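GrgF (Penicillium sp. sh18, PDB 6LZH) acts as a polyketide transferase of the alpha/beta hydrolase fold in the biosynthesis of the fungal polyketide gregatin A, joining two polyketide chains by Claisen condensation. Local coordinates at residues 226-231 / 256-261. Residues are numbered along the deposited sequence; the frame is centred on the assembly and turned at random.
Sequences YISPTP and KEPKEL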
# COMPACT_ATOMS: atom_id res chain seq x y z
N TYR A 226 10.56 -11.13 -4.85
CA TYR A 226 9.78 -12.25 -4.33
C TYR A 226 9.05 -13.03 -5.41
O TYR A 226 8.39 -14.03 -5.10
CB TYR A 226 8.76 -11.76 -3.31
CG TYR A 226 9.36 -10.98 -2.15
CD1 TYR A 226 10.42 -11.48 -1.41
CD2 TYR A 226 8.85 -9.75 -1.79
CE1 TYR A 226 10.95 -10.79 -0.35
CE2 TYR A 226 9.38 -9.03 -0.73
CZ TYR A 226 10.43 -9.56 -0.01
OH TYR A 226 10.96 -8.85 1.05
N ILE A 227 9.11 -12.61 -6.67
CA ILE A 227 8.42 -13.38 -7.69
C ILE A 227 9.02 -14.78 -7.78
O ILE A 227 8.30 -15.78 -7.78
CB ILE A 227 8.48 -12.64 -9.04
CG1 ILE A 227 7.72 -11.31 -8.94
CG2 ILE A 227 7.94 -13.54 -10.16
CD1 ILE A 227 8.00 -10.36 -10.10
N SER A 228 10.35 -14.87 -7.83
CA SER A 228 10.96 -16.18 -7.97
C SER A 228 10.55 -17.07 -6.79
O SER A 228 10.53 -16.61 -5.65
CB SER A 228 12.48 -16.08 -8.05
OG SER A 228 13.10 -17.35 -7.88
N PRO A 229 10.26 -18.36 -7.02
CA PRO A 229 10.60 -19.07 -8.26
C PRO A 229 9.53 -19.10 -9.37
O PRO A 229 9.67 -19.93 -10.29
CB PRO A 229 10.89 -20.48 -7.76
CG PRO A 229 9.92 -20.64 -6.62
CD PRO A 229 9.80 -19.28 -5.97
N THR A 230 8.52 -18.23 -9.30
CA THR A 230 7.53 -18.15 -10.38
C THR A 230 8.17 -17.56 -11.64
O THR A 230 8.61 -16.41 -11.61
CB THR A 230 6.35 -17.28 -9.96
OG1 THR A 230 5.69 -17.84 -8.82
CG2 THR A 230 5.36 -17.15 -11.13
N PRO A 231 8.21 -18.29 -12.75
CA PRO A 231 8.87 -17.77 -13.96
C PRO A 231 8.23 -16.47 -14.43
O PRO A 231 7.01 -16.35 -14.50
CB PRO A 231 8.68 -18.89 -14.98
CG PRO A 231 8.39 -20.10 -14.18
CD PRO A 231 7.67 -19.64 -12.96
N LYS A 256 14.75 -11.87 -9.47
CA LYS A 256 15.58 -13.07 -9.43
C LYS A 256 15.24 -14.03 -10.57
O LYS A 256 14.15 -13.97 -11.16
CB LYS A 256 15.41 -13.79 -8.09
CG LYS A 256 16.00 -13.05 -6.88
CD LYS A 256 15.39 -13.63 -5.61
CE LYS A 256 16.37 -13.71 -4.46
NZ LYS A 256 16.75 -12.37 -3.93
N GLU A 257 16.18 -14.94 -10.87
CA GLU A 257 15.89 -16.05 -11.77
C GLU A 257 14.87 -16.98 -11.11
O GLU A 257 14.84 -17.10 -9.89
CB GLU A 257 17.17 -16.84 -12.10
CG GLU A 257 18.20 -16.08 -12.96
CD GLU A 257 17.69 -15.76 -14.34
OE1 GLU A 257 16.78 -16.48 -14.83
OE2 GLU A 257 18.20 -14.79 -14.94
N PRO A 258 14.02 -17.67 -11.90
CA PRO A 258 13.99 -17.65 -13.37
C PRO A 258 13.26 -16.44 -13.94
O PRO A 258 12.09 -16.18 -13.63
CB PRO A 258 13.25 -18.96 -13.71
CG PRO A 258 12.30 -19.16 -12.55
CD PRO A 258 12.99 -18.55 -11.33
N LYS A 259 13.96 -15.69 -14.78
CA LYS A 259 13.40 -14.50 -15.39
C LYS A 259 13.96 -14.39 -16.80
O LYS A 259 15.10 -14.77 -17.04
CB LYS A 259 13.72 -13.22 -14.59
CG LYS A 259 15.22 -12.94 -14.50
CD LYS A 259 15.53 -11.75 -13.61
CE LYS A 259 17.03 -11.43 -13.64
NZ LYS A 259 17.32 -10.20 -12.85
N GLU A 260 13.14 -13.92 -17.72
CA GLU A 260 13.56 -13.83 -19.12
C GLU A 260 13.16 -12.49 -19.70
O GLU A 260 12.07 -11.98 -19.44
CB GLU A 260 12.94 -14.97 -19.96
CG GLU A 260 13.32 -16.36 -19.45
CD GLU A 260 12.79 -17.48 -20.33
OE1 GLU A 260 12.42 -17.21 -21.50
OE2 GLU A 260 12.76 -18.64 -19.86
N LEU A 261 14.06 -11.92 -20.50
CA LEU A 261 13.91 -10.59 -21.06
C LEU A 261 13.83 -10.66 -22.57
O LEU A 261 14.69 -11.28 -23.21
CB LEU A 261 15.08 -9.69 -20.66
CG LEU A 261 15.07 -8.28 -21.26
CD1 LEU A 261 13.88 -7.45 -20.75
CD2 LEU A 261 16.39 -7.57 -20.94
O HOH W 1 12.19 -12.45 -8.65
O HOH W 2 10.99 -15.49 -11.12
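Ser228 reaches across to Glu257 and makes the one direct hydrogen bond between 226-231 and 256-261: its OG donates to the backbone O of Glu257 at 2.7 Å. The bond is bent at the acceptor, with a C=O...OG angle of 141°, and the hydroxyl lies 23° from the carbonyl plane. A chi1 of 166° turns OG away from the backbone N of Ser228 and toward 256-261. Replacing the serine by an alanine removes OG, and the Glu257 carbonyl would probably lose its direct link to 226-231.

Two waters add indirect bonds. One accepts from both Ser228 N and Lys256 N, the latter at 2.7 Å; the other donates to Thr230 O and Pro258 O, bridging the two carbonyls.

The loop 226-231 leads into strand 232-237 of the alpha/beta hydrolase sheet, and 256-261 runs from a loop into the parallel edge strand 259-264; the two strands are neighbours, joined by the crossover through helix 245-254. Glu260 makes backbone hydrogen bonds with Ala232 and Met234.

Van der Waals contact centres on the ring of Pro258, which follows a cis peptide bond, as does Pro229. Pro258 CG sits 3.6 Å from Pro229 O and also meets Pro231, ring to ring, at 4.3 Å between the two CG atoms. Ser228 CB lies 3.7 Å from Lys256 CB. Phe287 and His291 of helix 277-292 also touch the Pro231 side chain.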